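Local coordinates for putative ferredoxin--NADP reductase (Plasmodium falciparum 3D7, PDB 2OK7), which probably transfers electrons between NADPH and ferredoxin through bound FAD, and may thereby support the terminal step of isoprenoid precursor synthesis, at residues G216-D221 with F246-N251; L38-N43 with L114-K119; Y48-T53 with S108-N113. All coordinates share one frame; numbering follows the deposited sequence.

Interaction 1 of 3, residues G216-D221 with F246-N251; sequences GVYNED and FSYKQN. With A2P (adenosine-2'-5'-diphosphate), chain I.
In the NADP-binding domain, the loops leaving two neighbouring parallel strands form part of the nucleotide site, and here V217 and Y218 from one strand end meet F246, S247 and Y248 from the other. Two backbone bonds join the two loops where they leave the sheet: S247 N donates to V217 O (3.0 Å), and Y248 N donates to Y218 O (3.0 Å).

S247 turns its hydroxyl onto the bound adenosine-2'-5'-diphosphate. S247 OG accepts from the ribose O3' and donates to O3P of the 2'-phosphate, the second bond measuring 2.7 Å. S247 thus touches the group that distinguishes NADP from NAD, consistent with a part in recognising it.

The same O3P lies at the edge of the Y218 ring, near its plane, 3.4 Å from Y218 CD1. One face of the ring receives Y248 CB as a CH-pi contact, 4.1 Å from the ring centroid. Both tyrosines hold CG opposite the backbone N (chi1 -170° and -167°), and their rings run nearly parallel, at 23°, yet are slid so far apart that they barely overlap. The Y218 hydroxyl end lies next to Y248 CD1.

F246 lies alongside V217 and points the same way, with V217 CG2 at the edge of the phenyl ring, 4.1 Å from F246 CD2, while E220 N stands off-centre over one ring face.

Around the contact, I223 touches both V217 and F246, and the loop holding N30 and P32 also packs here: N30 is hydrogen-bonded to N219 and D221, and P32 touches Y218. Strand 240-246 forms one border of the five-stranded parallel sheet beside strand 211-217, and its loop runs on toward Y258, whose hydroxyl is also hydrogen-bonded to the nucleotide, and helix 259-265.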
loop_
_atom_site.group_PDB
_atom_site.type_symbol
_atom_site.label_atom_id
_atom_site.label_comp_id
_atom_site.label_asym_id
_atom_site.label_seq_id
_atom_site.Cartn_x
_atom_site.Cartn_y
_atom_site.Cartn_z
ATOM N N GLY A 216 -9.483 0.846 -12.202
ATOM C CA GLY A 216 -8.561 1.963 -12.196
ATOM C C GLY A 216 -7.127 1.520 -12.366
ATOM O O GLY A 216 -6.607 0.779 -11.532
ATOM N N VAL A 217 -6.501 1.957 -13.458
ATOM C CA VAL A 217 -5.059 1.821 -13.659
ATOM C C VAL A 217 -4.486 3.159 -14.139
ATOM O O VAL A 217 -5.229 4.123 -14.306
ATOM C CB VAL A 217 -4.708 0.694 -14.660
ATOM C CG1 VAL A 217 -4.767 -0.674 -13.982
ATOM C CG2 VAL A 217 -5.611 0.752 -15.878
ATOM N N TYR A 218 -3.170 3.225 -14.335
ATOM C CA TYR A 218 -2.514 4.445 -14.782
ATOM C C TYR A 218 -3.023 4.876 -16.158
ATOM O O TYR A 218 -3.579 5.970 -16.294
ATOM C CB TYR A 218 -0.999 4.258 -14.803
ATOM C CG TYR A 218 -0.206 5.531 -15.029
ATOM C CD1 TYR A 218 -0.027 6.463 -13.995
ATOM C CD2 TYR A 218 0.387 5.798 -16.265
ATOM C CE1 TYR A 218 0.713 7.633 -14.189
ATOM C CE2 TYR A 218 1.137 6.974 -16.472
ATOM C CZ TYR A 218 1.287 7.877 -15.425
ATOM O OH TYR A 218 2.019 9.018 -15.607
ATOM N N ASN A 219 -2.861 4.005 -17.157
ATOM C CA ASN A 219 -3.281 4.295 -18.528
ATOM C C ASN A 219 -3.731 3.039 -19.272
ATOM O O ASN A 219 -3.863 1.993 -18.654
ATOM C CB ASN A 219 -2.195 5.088 -19.302
ATOM C CG ASN A 219 -0.819 4.405 -19.307
ATOM O OD1 ASN A 219 -0.678 3.197 -19.083
ATOM N ND2 ASN A 219 0.207 5.195 -19.576
ATOM N N GLU A 220 -3.959 3.149 -20.586
ATOM C CA GLU A 220 -4.402 2.025 -21.432
ATOM C C GLU A 220 -3.431 0.848 -21.341
ATOM O O GLU A 220 -3.843 -0.289 -21.106
ATOM C CB GLU A 220 -4.566 2.480 -22.892
ATOM C CG GLU A 220 -5.553 1.646 -23.736
ATOM C CD GLU A 220 -4.906 0.501 -24.541
ATOM O OE1 GLU A 220 -3.664 0.339 -24.519
ATOM O OE2 GLU A 220 -5.651 -0.243 -25.216
ATOM N N ASP A 221 -2.140 1.154 -21.458
ATOM C CA ASP A 221 -1.062 0.166 -21.423
ATOM C C ASP A 221 -0.850 -0.514 -20.060
ATOM O O ASP A 221 -0.133 -1.520 -19.976
ATOM C CB ASP A 221 0.238 0.814 -21.923
ATOM C CG ASP A 221 0.229 1.079 -23.432
ATOM O OD1 ASP A 221 -0.854 1.268 -24.027
ATOM O OD2 ASP A 221 1.318 1.082 -24.037
ATOM N N PHE A 246 -8.635 5.955 -15.877
ATOM C CA PHE A 246 -7.191 6.170 -15.973
ATOM C C PHE A 246 -6.716 7.337 -15.103
ATOM O O PHE A 246 -7.252 8.447 -15.204
ATOM C CB PHE A 246 -6.757 6.366 -17.430
ATOM C CG PHE A 246 -7.212 5.267 -18.362
ATOM C CD1 PHE A 246 -7.888 5.581 -19.545
ATOM C CD2 PHE A 246 -6.960 3.921 -18.064
ATOM C CE1 PHE A 246 -8.304 4.575 -20.430
ATOM C CE2 PHE A 246 -7.376 2.902 -18.939
ATOM C CZ PHE A 246 -8.049 3.230 -20.126
ATOM N N SER A 247 -5.713 7.087 -14.256
ATOM C CA SER A 247 -5.217 8.127 -13.346
ATOM C C SER A 247 -4.302 9.136 -14.028
ATOM O O SER A 247 -4.080 10.231 -13.489
ATOM C CB SER A 247 -4.538 7.539 -12.109
ATOM O OG SER A 247 -3.289 6.940 -12.408
ATOM N N TYR A 248 -3.770 8.769 -15.193
ATOM C CA TYR A 248 -3.020 9.708 -16.017
ATOM C C TYR A 248 -3.979 10.746 -16.582
ATOM O O TYR A 248 -4.925 10.415 -17.307
ATOM C CB TYR A 248 -2.240 9.004 -17.135
ATOM C CG TYR A 248 -1.224 9.902 -17.814
ATOM C CD1 TYR A 248 -0.362 10.713 -17.061
ATOM C CD2 TYR A 248 -1.113 9.942 -19.203
ATOM C CE1 TYR A 248 0.577 11.548 -17.676
ATOM C CE2 TYR A 248 -0.175 10.775 -19.832
ATOM C CZ TYR A 248 0.667 11.572 -19.061
ATOM O OH TYR A 248 1.594 12.392 -19.665
ATOM N N LYS A 249 -3.730 11.996 -16.213
ATOM C CA LYS A 249 -4.642 13.107 -16.481
ATOM C C LYS A 249 -4.677 13.550 -17.950
ATOM O O LYS A 249 -5.714 14.040 -18.417
ATOM C CB LYS A 249 -4.283 14.285 -15.574
ATOM C CG LYS A 249 -4.687 14.112 -14.111
ATOM C CD LYS A 249 -3.533 14.392 -13.133
ATOM C CE LYS A 249 -3.072 15.849 -13.101
ATOM N NZ LYS A 249 -1.836 16.091 -13.899
ATOM N N GLN A 250 -3.543 13.384 -18.652
ATOM C CA GLN A 250 -3.322 13.812 -20.068
ATOM C C GLN A 250 -3.515 15.320 -20.309
ATOM O O GLN A 250 -3.681 15.774 -21.447
ATOM C CB GLN A 250 -4.132 12.950 -21.066
ATOM C CG GLN A 250 -3.556 11.546 -21.299
ATOM C CD GLN A 250 -4.585 10.528 -21.786
ATOM O OE1 GLN A 250 -5.138 10.656 -22.880
ATOM N NE2 GLN A 250 -4.826 9.500 -20.979
ATOM N N ASN A 251 -3.435 16.067 -19.206
ATOM C CA ASN A 251 -3.777 17.476 -19.076
ATOM C C ASN A 251 -3.452 17.787 -17.623
ATOM O O ASN A 251 -4.181 17.358 -16.723
ATOM C CB ASN A 251 -5.277 17.703 -19.331
ATOM C CG ASN A 251 -5.654 19.177 -19.397
ATOM O OD1 ASN A 251 -5.744 19.862 -18.373
ATOM N ND2 ASN A 251 -5.906 19.664 -20.610
HETATM P P1 A2P I . -1.791 6.874 -9.378
HETATM O O1P A2P I . -2.264 8.271 -9.055
HETATM O O2P A2P I . -0.951 6.211 -8.307
HETATM O O3P A2P I . -1.201 6.686 -10.760
HETATM P P2 A2P I . -1.049 0.838 -8.033
HETATM O O4P A2P I . -1.379 -0.633 -7.915
HETATM O O5P A2P I . -0.692 1.512 -6.732
HETATM O O6P A2P I . -0.172 1.198 -9.198
HETATM O "O5'" A2P I . -2.447 1.538 -8.382
HETATM C "C5'" A2P I . -3.105 1.338 -9.626
HETATM C "C4'" A2P I . -3.980 2.558 -9.874
HETATM O "O4'" A2P I . -4.669 2.898 -8.674
HETATM C "C3'" A2P I . -3.120 3.756 -10.256
HETATM O "O3'" A2P I . -3.678 4.420 -11.389
HETATM C "C2'" A2P I . -3.203 4.675 -9.063
HETATM O "O2'" A2P I . -3.173 6.048 -9.422
HETATM C "C1'" A2P I . -4.544 4.303 -8.481
HETATM N N9 A2P I . -4.679 4.827 -7.095
HETATM C C8 A2P I . -3.707 5.398 -6.356
HETATM N N7 A2P I . -4.187 5.807 -5.165
HETATM C C5 A2P I . -5.495 5.520 -5.131
HETATM C C6 A2P I . -6.600 5.691 -4.155
HETATM N N6 A2P I . -6.361 6.274 -2.965
HETATM N N1 A2P I . -7.832 5.254 -4.496
HETATM C C2 A2P I . -8.034 4.668 -5.693
HETATM N N3 A2P I . -7.088 4.491 -6.632
HETATM C C4 A2P I . -5.814 4.876 -6.405
#

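Interaction 2 of 3, residues L38-N43 with L114-K119; sequences LEINHN and LSVAIK. With FAD (flavin-adenine dinucleotide), chain H.
L38 and I40 interlock with L114, V116 and I118 along an antiparallel strand pair of the antiparallel beta barrel that forms the FAD domain in this reductase family. Strand 114-119 runs beside strand 35-41, and its large side chains pair with those of its neighbour on one face of the sheet.

The interlocking is stepwise. V116 CG1 fits into the notch between L38 and I40, resting 4.0 Å from L38 CB and a little farther from I40 CD1. L38 CD1 in turn rests in the shallow groove where V116 CG1 and I118 CD1 meet, 3.8 Å from the latter. At the other end L114 is the wedge. Its chi1 of 61° swings CG in between I40 and H42, so that CD1 faces the one, 3.9 Å from I40 CB, and CD2 the other, 3.7 Å from H42 CD2. The H42 imidazole presents its edge to L114 N, and its ND1 takes a bond from F46 N.

Beneath this packing L38 and V116 form a hydrogen-bonded pair, as do I40 and L114. The bond from I40 N to L114 O is nearly straight (170° at the hydrogen), whereas the return bond from L114 N is weak. E39 and S115, a non-hydrogen-bonded pair, face the other way, where E39 OE2 meets N113 and S115 OG meets S106.

Beyond L38 the pairing continues, I118 bonding to Y36, while A117 and K119 turn to the flavin. A117 O accepts from flavin N3, the K119 side chain runs on to a salt bridge between NZ and the bound adenosine-2'-5'-diphosphate, and K119 N donates to flavin O2 at 2.9 Å.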
loop_
_atom_site.group_PDB
_atom_site.type_symbol
_atom_site.label_atom_id
_atom_site.label_comp_id
_atom_site.label_asym_id
_atom_site.label_seq_id
_atom_site.Cartn_x
_atom_site.Cartn_y
_atom_site.Cartn_z
ATOM N N LEU A 38 2.559 -15.269 -14.324
ATOM C CA LEU A 38 3.169 -16.592 -14.208
ATOM C C LEU A 38 2.112 -17.673 -14.405
ATOM O O LEU A 38 1.059 -17.641 -13.768
ATOM C CB LEU A 38 3.859 -16.767 -12.842
ATOM C CG LEU A 38 5.003 -15.845 -12.398
ATOM C CD1 LEU A 38 5.289 -16.050 -10.922
ATOM C CD2 LEU A 38 6.275 -16.082 -13.212
ATOM N N GLU A 39 2.393 -18.613 -15.302
ATOM C CA GLU A 39 1.598 -19.833 -15.425
ATOM C C GLU A 39 2.365 -20.889 -14.631
ATOM O O GLU A 39 3.526 -21.189 -14.940
ATOM C CB GLU A 39 1.446 -20.232 -16.897
ATOM C CG GLU A 39 0.295 -21.198 -17.206
ATOM C CD GLU A 39 0.390 -21.831 -18.605
ATOM O OE1 GLU A 39 1.301 -21.461 -19.383
ATOM O OE2 GLU A 39 -0.446 -22.704 -18.928
ATOM N N ILE A 40 1.724 -21.418 -13.590
ATOM C CA ILE A 40 2.381 -22.307 -12.623
ATOM C C ILE A 40 1.789 -23.723 -12.630
ATOM O O ILE A 40 0.605 -23.915 -12.340
ATOM C CB ILE A 40 2.344 -21.711 -11.187
ATOM C CG1 ILE A 40 3.161 -20.416 -11.116
ATOM C CG2 ILE A 40 2.876 -22.709 -10.166
ATOM C CD1 ILE A 40 2.803 -19.495 -9.942
ATOM N N ASN A 41 2.624 -24.702 -12.970
ATOM C CA ASN A 41 2.243 -26.107 -12.902
ATOM C C ASN A 41 2.404 -26.656 -11.477
ATOM O O ASN A 41 3.505 -26.688 -10.924
ATOM C CB ASN A 41 3.048 -26.926 -13.919
ATOM C CG ASN A 41 2.741 -28.418 -13.877
ATOM O OD1 ASN A 41 1.634 -28.851 -13.542
ATOM N ND2 ASN A 41 3.736 -29.215 -14.230
ATOM N N HIS A 42 1.288 -27.095 -10.907
ATOM C CA HIS A 42 1.234 -27.592 -9.531
ATOM C C HIS A 42 0.919 -29.090 -9.442
ATOM O O HIS A 42 0.581 -29.590 -8.364
ATOM C CB HIS A 42 0.222 -26.773 -8.713
ATOM C CG HIS A 42 -1.140 -26.676 -9.334
ATOM N ND1 HIS A 42 -2.193 -27.483 -8.959
ATOM C CD2 HIS A 42 -1.636 -25.840 -10.281
ATOM C CE1 HIS A 42 -3.269 -27.160 -9.652
ATOM N NE2 HIS A 42 -2.957 -26.170 -10.468
ATOM N N ASN A 43 1.036 -29.782 -10.581
ATOM C CA ASN A 43 0.665 -31.205 -10.756
ATOM C C ASN A 43 -0.780 -31.596 -10.371
ATOM O O ASN A 43 -1.074 -32.765 -10.109
ATOM C CB ASN A 43 1.705 -32.138 -10.106
ATOM C CG ASN A 43 2.866 -32.447 -11.029
ATOM O OD1 ASN A 43 2.693 -33.088 -12.070
ATOM N ND2 ASN A 43 4.058 -31.999 -10.653
ATOM N N LEU A 114 -2.378 -23.271 -12.613
ATOM C CA LEU A 114 -2.902 -22.017 -12.100
ATOM C C LEU A 114 -2.075 -20.886 -12.663
ATOM O O LEU A 114 -0.945 -21.101 -13.091
ATOM C CB LEU A 114 -2.935 -21.977 -10.562
ATOM C CG LEU A 114 -1.684 -22.089 -9.682
ATOM C CD1 LEU A 114 -1.005 -20.747 -9.400
ATOM C CD2 LEU A 114 -2.109 -22.711 -8.382
ATOM N N SER A 115 -2.643 -19.684 -12.648
ATOM C CA SER A 115 -1.913 -18.488 -13.024
ATOM C C SER A 115 -1.963 -17.407 -11.940
ATOM O O SER A 115 -2.776 -17.479 -11.014
ATOM C CB SER A 115 -2.393 -17.959 -14.370
ATOM O OG SER A 115 -3.704 -17.441 -14.282
ATOM N N VAL A 116 -1.088 -16.411 -12.074
ATOM C CA VAL A 116 -0.909 -15.368 -11.065
ATOM C C VAL A 116 -0.324 -14.117 -11.748
ATOM O O VAL A 116 0.333 -14.237 -12.781
ATOM C CB VAL A 116 -0.041 -15.933 -9.878
ATOM C CG1 VAL A 116 1.413 -15.465 -9.906
ATOM C CG2 VAL A 116 -0.716 -15.694 -8.538
ATOM N N ALA A 117 -0.597 -12.932 -11.196
ATOM C CA ALA A 117 -0.086 -11.654 -11.736
ATOM C C ALA A 117 0.670 -10.865 -10.658
ATOM O O ALA A 117 0.092 -10.472 -9.638
ATOM C CB ALA A 117 -1.223 -10.823 -12.300
ATOM N N ILE A 118 1.966 -10.651 -10.883
ATOM C CA ILE A 118 2.849 -10.058 -9.874
ATOM C C ILE A 118 3.500 -8.767 -10.362
ATOM O O ILE A 118 4.304 -8.778 -11.297
ATOM C CB ILE A 118 3.943 -11.060 -9.409
ATOM C CG1 ILE A 118 3.277 -12.326 -8.872
ATOM C CG2 ILE A 118 4.870 -10.425 -8.352
ATOM C CD1 ILE A 118 4.203 -13.397 -8.475
ATOM N N LYS A 119 3.139 -7.662 -9.713
ATOM C CA LYS A 119 3.767 -6.366 -9.940
ATOM C C LYS A 119 5.155 -6.343 -9.287
ATOM O O LYS A 119 5.303 -6.716 -8.124
ATOM C CB LYS A 119 2.868 -5.252 -9.380
ATOM C CG LYS A 119 3.488 -3.857 -9.347
ATOM C CD LYS A 119 2.453 -2.794 -9.032
ATOM C CE LYS A 119 3.101 -1.422 -8.937
ATOM N NZ LYS A 119 2.092 -0.332 -9.058
HETATM P PA FAD H . 8.644 -6.096 0.181
HETATM O O1A FAD H . 8.235 -7.231 1.077
HETATM O O2A FAD H . 10.082 -5.726 0.391
HETATM O O5B FAD H . 7.552 -4.932 0.337
HETATM C C5B FAD H . 7.788 -3.675 0.901
HETATM C C4B FAD H . 7.469 -2.555 -0.094
HETATM O O4B FAD H . 8.223 -1.439 0.313
HETATM C C3B FAD H . 7.869 -2.789 -1.551
HETATM O O3B FAD H . 6.933 -2.109 -2.349
HETATM C C2B FAD H . 9.228 -2.132 -1.737
HETATM O O2B FAD H . 9.314 -1.369 -2.920
HETATM C C1B FAD H . 9.346 -1.210 -0.533
HETATM N N9A FAD H . 10.600 -1.427 0.209
HETATM C C8A FAD H . 11.134 -2.612 0.655
HETATM N N7A FAD H . 12.306 -2.360 1.280
HETATM C C5A FAD H . 12.522 -1.027 1.248
HETATM C C6A FAD H . 13.559 -0.234 1.728
HETATM N N6A FAD H . 14.626 -0.804 2.283
HETATM N N1A FAD H . 13.515 1.138 1.537
HETATM C C2A FAD H . 12.450 1.710 0.856
HETATM N N3A FAD H . 11.422 0.916 0.376
HETATM C C4A FAD H . 11.462 -0.428 0.570
HETATM N N1 FAD H . 0.558 -8.052 -5.300
HETATM C C2 FAD H . 0.565 -8.279 -6.659
HETATM O O2 FAD H . 1.463 -7.801 -7.362
HETATM N N3 FAD H . -0.444 -9.047 -7.220
HETATM C C4 FAD H . -1.452 -9.586 -6.441
HETATM O O4 FAD H . -2.345 -10.268 -6.956
HETATM C C4X FAD H . -1.457 -9.358 -5.067
HETATM N N5 FAD H . -2.461 -9.893 -4.277
HETATM C C5X FAD H . -2.474 -9.679 -2.916
HETATM C C6 FAD H . -3.490 -10.227 -2.132
HETATM C C7 FAD H . -3.527 -10.019 -0.750
HETATM C C7M FAD H . -4.802 -10.334 -0.010
HETATM C C8 FAD H . -2.516 -9.249 -0.157
HETATM C C8M FAD H . -2.365 -9.166 1.329
HETATM C C9 FAD H . -1.493 -8.717 -0.950
HETATM C C9A FAD H . -1.466 -8.916 -2.332
HETATM N N10 FAD H . -0.444 -8.377 -3.127
HETATM C C10 FAD H . -0.438 -8.589 -4.496
HETATM C "C1'" FAD H . 0.726 -7.698 -2.473
HETATM C "C2'" FAD H . 1.957 -8.607 -2.410
HETATM O "O2'" FAD H . 1.975 -9.258 -1.161
HETATM C "C3'" FAD H . 3.209 -7.749 -2.671
HETATM O "O3'" FAD H . 4.134 -8.335 -3.573
HETATM C "C4'" FAD H . 3.967 -7.415 -1.405
HETATM O "O4'" FAD H . 3.155 -6.715 -0.479
HETATM C "C5'" FAD H . 5.227 -6.644 -1.782
HETATM O "O5'" FAD H . 6.223 -7.462 -1.243
HETATM P P FAD H . 7.652 -7.698 -1.890
HETATM O O1P FAD H . 8.216 -8.961 -1.296
HETATM O O2P FAD H . 7.661 -7.715 -3.395
HETATM O O3P FAD H . 8.463 -6.426 -1.368
#

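Interaction 3 of 3, residues Y48-T53 with S108-N113; sequences YLEGHT and SNNMEN
A bend at the second torsion of E50 (chi2 81°), after a CG set opposite the carbonyl carbon, turns its carboxylate back toward N109; Y48, its CG lodged between backbone N and carbonyl carbon (chi1 62°), sends its ring past N109, the two side chains running in opposite directions. E50 OE2 accepts from N109 N at 3.0 Å in a nearly straight bond, although the donor arrives from above the carboxylate plane. The carboxylate and the N109 amide lie almost parallel, 13° apart, while CG of E50 rests 3.8 Å from S108 CA. Y48 OH lies 2.9 Å from S108 O and is hydrogen-bonded to S107.

Two tight turns face each other here: a type II turn from L49 to H52, where G51 has a positive phi and L49 N also donates to H52 ND1 (3.0 Å), and a type I turn from S108 to M111. E50 thus holds the second residue of the opposing turn.

S187, F188 and K191 of helix 183-192 pack on E50, and K190 on M111; the first turn leads into strand 53-57, whose T53 packs against strand 101-104 and touches the FAD.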
loop_
_atom_site.group_PDB
_atom_site.type_symbol
_atom_site.label_atom_id
_atom_site.label_comp_id
_atom_site.label_asym_id
_atom_site.label_seq_id
_atom_site.Cartn_x
_atom_site.Cartn_y
_atom_site.Cartn_z
ATOM N N TYR A 48 -8.115 -24.863 -4.898
ATOM C CA TYR A 48 -8.551 -23.490 -4.623
ATOM C C TYR A 48 -9.929 -23.247 -5.222
ATOM O O TYR A 48 -10.393 -24.019 -6.056
ATOM C CB TYR A 48 -7.548 -22.464 -5.188
ATOM C CG TYR A 48 -7.378 -22.503 -6.697
ATOM C CD1 TYR A 48 -6.516 -23.423 -7.308
ATOM C CD2 TYR A 48 -8.058 -21.605 -7.517
ATOM C CE1 TYR A 48 -6.365 -23.465 -8.681
ATOM C CE2 TYR A 48 -7.912 -21.644 -8.897
ATOM C CZ TYR A 48 -7.063 -22.570 -9.467
ATOM O OH TYR A 48 -6.914 -22.594 -10.832
ATOM N N LEU A 49 -10.575 -22.178 -4.780
ATOM C CA LEU A 49 -11.751 -21.639 -5.449
ATOM C C LEU A 49 -11.343 -20.321 -6.109
ATOM O O LEU A 49 -10.327 -19.726 -5.749
ATOM C CB LEU A 49 -12.912 -21.429 -4.461
ATOM C CG LEU A 49 -13.494 -22.642 -3.723
ATOM C CD1 LEU A 49 -14.228 -22.213 -2.462
ATOM C CD2 LEU A 49 -14.408 -23.454 -4.625
ATOM N N GLU A 50 -12.126 -19.883 -7.088
ATOM C CA GLU A 50 -11.861 -18.629 -7.777
ATOM C C GLU A 50 -12.001 -17.501 -6.774
ATOM O O GLU A 50 -12.957 -17.471 -5.990
ATOM C CB GLU A 50 -12.806 -18.436 -8.970
ATOM C CG GLU A 50 -12.592 -19.414 -10.133
ATOM C CD GLU A 50 -13.248 -20.787 -9.918
ATOM O OE1 GLU A 50 -13.967 -20.994 -8.904
ATOM O OE2 GLU A 50 -13.039 -21.672 -10.771
ATOM N N GLY A 51 -11.015 -16.608 -6.775
ATOM C CA GLY A 51 -10.930 -15.542 -5.783
ATOM C C GLY A 51 -9.955 -15.801 -4.647
ATOM O O GLY A 51 -9.604 -14.876 -3.922
ATOM N N HIS A 52 -9.510 -17.049 -4.491
ATOM C CA HIS A 52 -8.535 -17.392 -3.454
ATOM C C HIS A 52 -7.143 -16.872 -3.779
ATOM O O HIS A 52 -6.756 -16.761 -4.951
ATOM C CB HIS A 52 -8.464 -18.906 -3.207
ATOM C CG HIS A 52 -9.425 -19.410 -2.173
ATOM N ND1 HIS A 52 -9.945 -20.687 -2.206
ATOM C CD2 HIS A 52 -9.952 -18.820 -1.074
ATOM C CE1 HIS A 52 -10.752 -20.860 -1.173
ATOM N NE2 HIS A 52 -10.771 -19.743 -0.468
ATOM N N THR A 53 -6.398 -16.548 -2.728
ATOM C CA THR A 53 -4.995 -16.186 -2.866
ATOM C C THR A 53 -4.091 -17.400 -2.638
ATOM O O THR A 53 -4.487 -18.384 -2.014
ATOM C CB THR A 53 -4.591 -15.032 -1.918
ATOM O OG1 THR A 53 -5.094 -15.293 -0.606
ATOM C CG2 THR A 53 -5.157 -13.706 -2.403
ATOM N N SER A 108 -9.332 -20.155 -13.368
ATOM C CA SER A 108 -10.370 -21.017 -12.802
ATOM C C SER A 108 -9.857 -22.429 -12.457
ATOM O O SER A 108 -8.830 -22.861 -12.994
ATOM C CB SER A 108 -11.561 -21.089 -13.759
ATOM O OG SER A 108 -11.168 -21.541 -15.044
ATOM N N ASN A 109 -10.585 -23.117 -11.568
ATOM C CA ASN A 109 -10.296 -24.494 -11.083
ATOM C C ASN A 109 -10.040 -25.538 -12.157
ATOM O O ASN A 109 -9.165 -26.393 -12.010
ATOM C CB ASN A 109 -11.482 -25.030 -10.273
ATOM C CG ASN A 109 -11.638 -24.359 -8.944
ATOM O OD1 ASN A 109 -11.200 -23.222 -8.745
ATOM N ND2 ASN A 109 -12.284 -25.054 -8.011
ATOM N N ASN A 110 -10.835 -25.458 -13.223
ATOM C CA ASN A 110 -10.855 -26.425 -14.316
ATOM C C ASN A 110 -9.587 -26.447 -15.163
ATOM O O ASN A 110 -9.329 -27.427 -15.872
ATOM C CB ASN A 110 -12.068 -26.155 -15.213
ATOM C CG ASN A 110 -12.325 -24.673 -15.412
ATOM O OD1 ASN A 110 -12.916 -24.023 -14.549
ATOM N ND2 ASN A 110 -11.883 -24.132 -16.544
ATOM N N MET A 111 -8.813 -25.364 -15.091
ATOM C CA MET A 111 -7.570 -25.241 -15.845
ATOM C C MET A 111 -6.483 -26.074 -15.190
ATOM O O MET A 111 -6.478 -26.236 -13.965
ATOM C CB MET A 111 -7.162 -23.772 -15.953
ATOM C CG MET A 111 -8.177 -22.928 -16.721
ATOM S SD MET A 111 -7.798 -21.170 -16.799
ATOM C CE MET A 111 -9.227 -20.572 -17.706
ATOM N N GLU A 112 -5.603 -26.631 -16.020
ATOM C CA GLU A 112 -4.507 -27.501 -15.578
ATOM C C GLU A 112 -3.542 -26.788 -14.633
ATOM O O GLU A 112 -3.394 -27.189 -13.473
ATOM C CB GLU A 112 -3.727 -28.029 -16.785
ATOM C CG GLU A 112 -4.218 -29.343 -17.360
ATOM C CD GLU A 112 -3.161 -30.016 -18.236
ATOM O OE1 GLU A 112 -2.004 -30.164 -17.776
ATOM O OE2 GLU A 112 -3.485 -30.403 -19.384
ATOM N N ASN A 113 -2.895 -25.739 -15.149
ATOM C CA ASN A 113 -1.989 -24.890 -14.380
ATOM C C ASN A 113 -2.727 -23.688 -13.823
ATOM O O ASN A 113 -3.597 -23.129 -14.485
ATOM C CB ASN A 113 -0.847 -24.377 -15.261
ATOM C CG ASN A 113 -0.166 -25.471 -16.049
ATOM O OD1 ASN A 113 0.091 -26.564 -15.538
ATOM N ND2 ASN A 113 0.151 -25.175 -17.307
#

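Overall arrangement
Interactions 2 and 3 belong to the FAD-binding part of the chain, their centres about 10 Å apart, and 3 is nested within the loop that 2 closes. They touch, N113 meeting E39 of interaction 2, and 108-113 runs straight into the strand that reaches the flavin, 48-53 into strand 53-57. Interaction 1 comes later, where two strands at one edge of the parallel sheet run out into loops of the NADP site, its centre about 27 Å from interaction 2 and 30 Å from interaction 3. Nearest atoms of interactions 1 and 2 are about 8 Å apart, but both reach the same bound nucleotide, placing the cofactor sites of the two domains side by side.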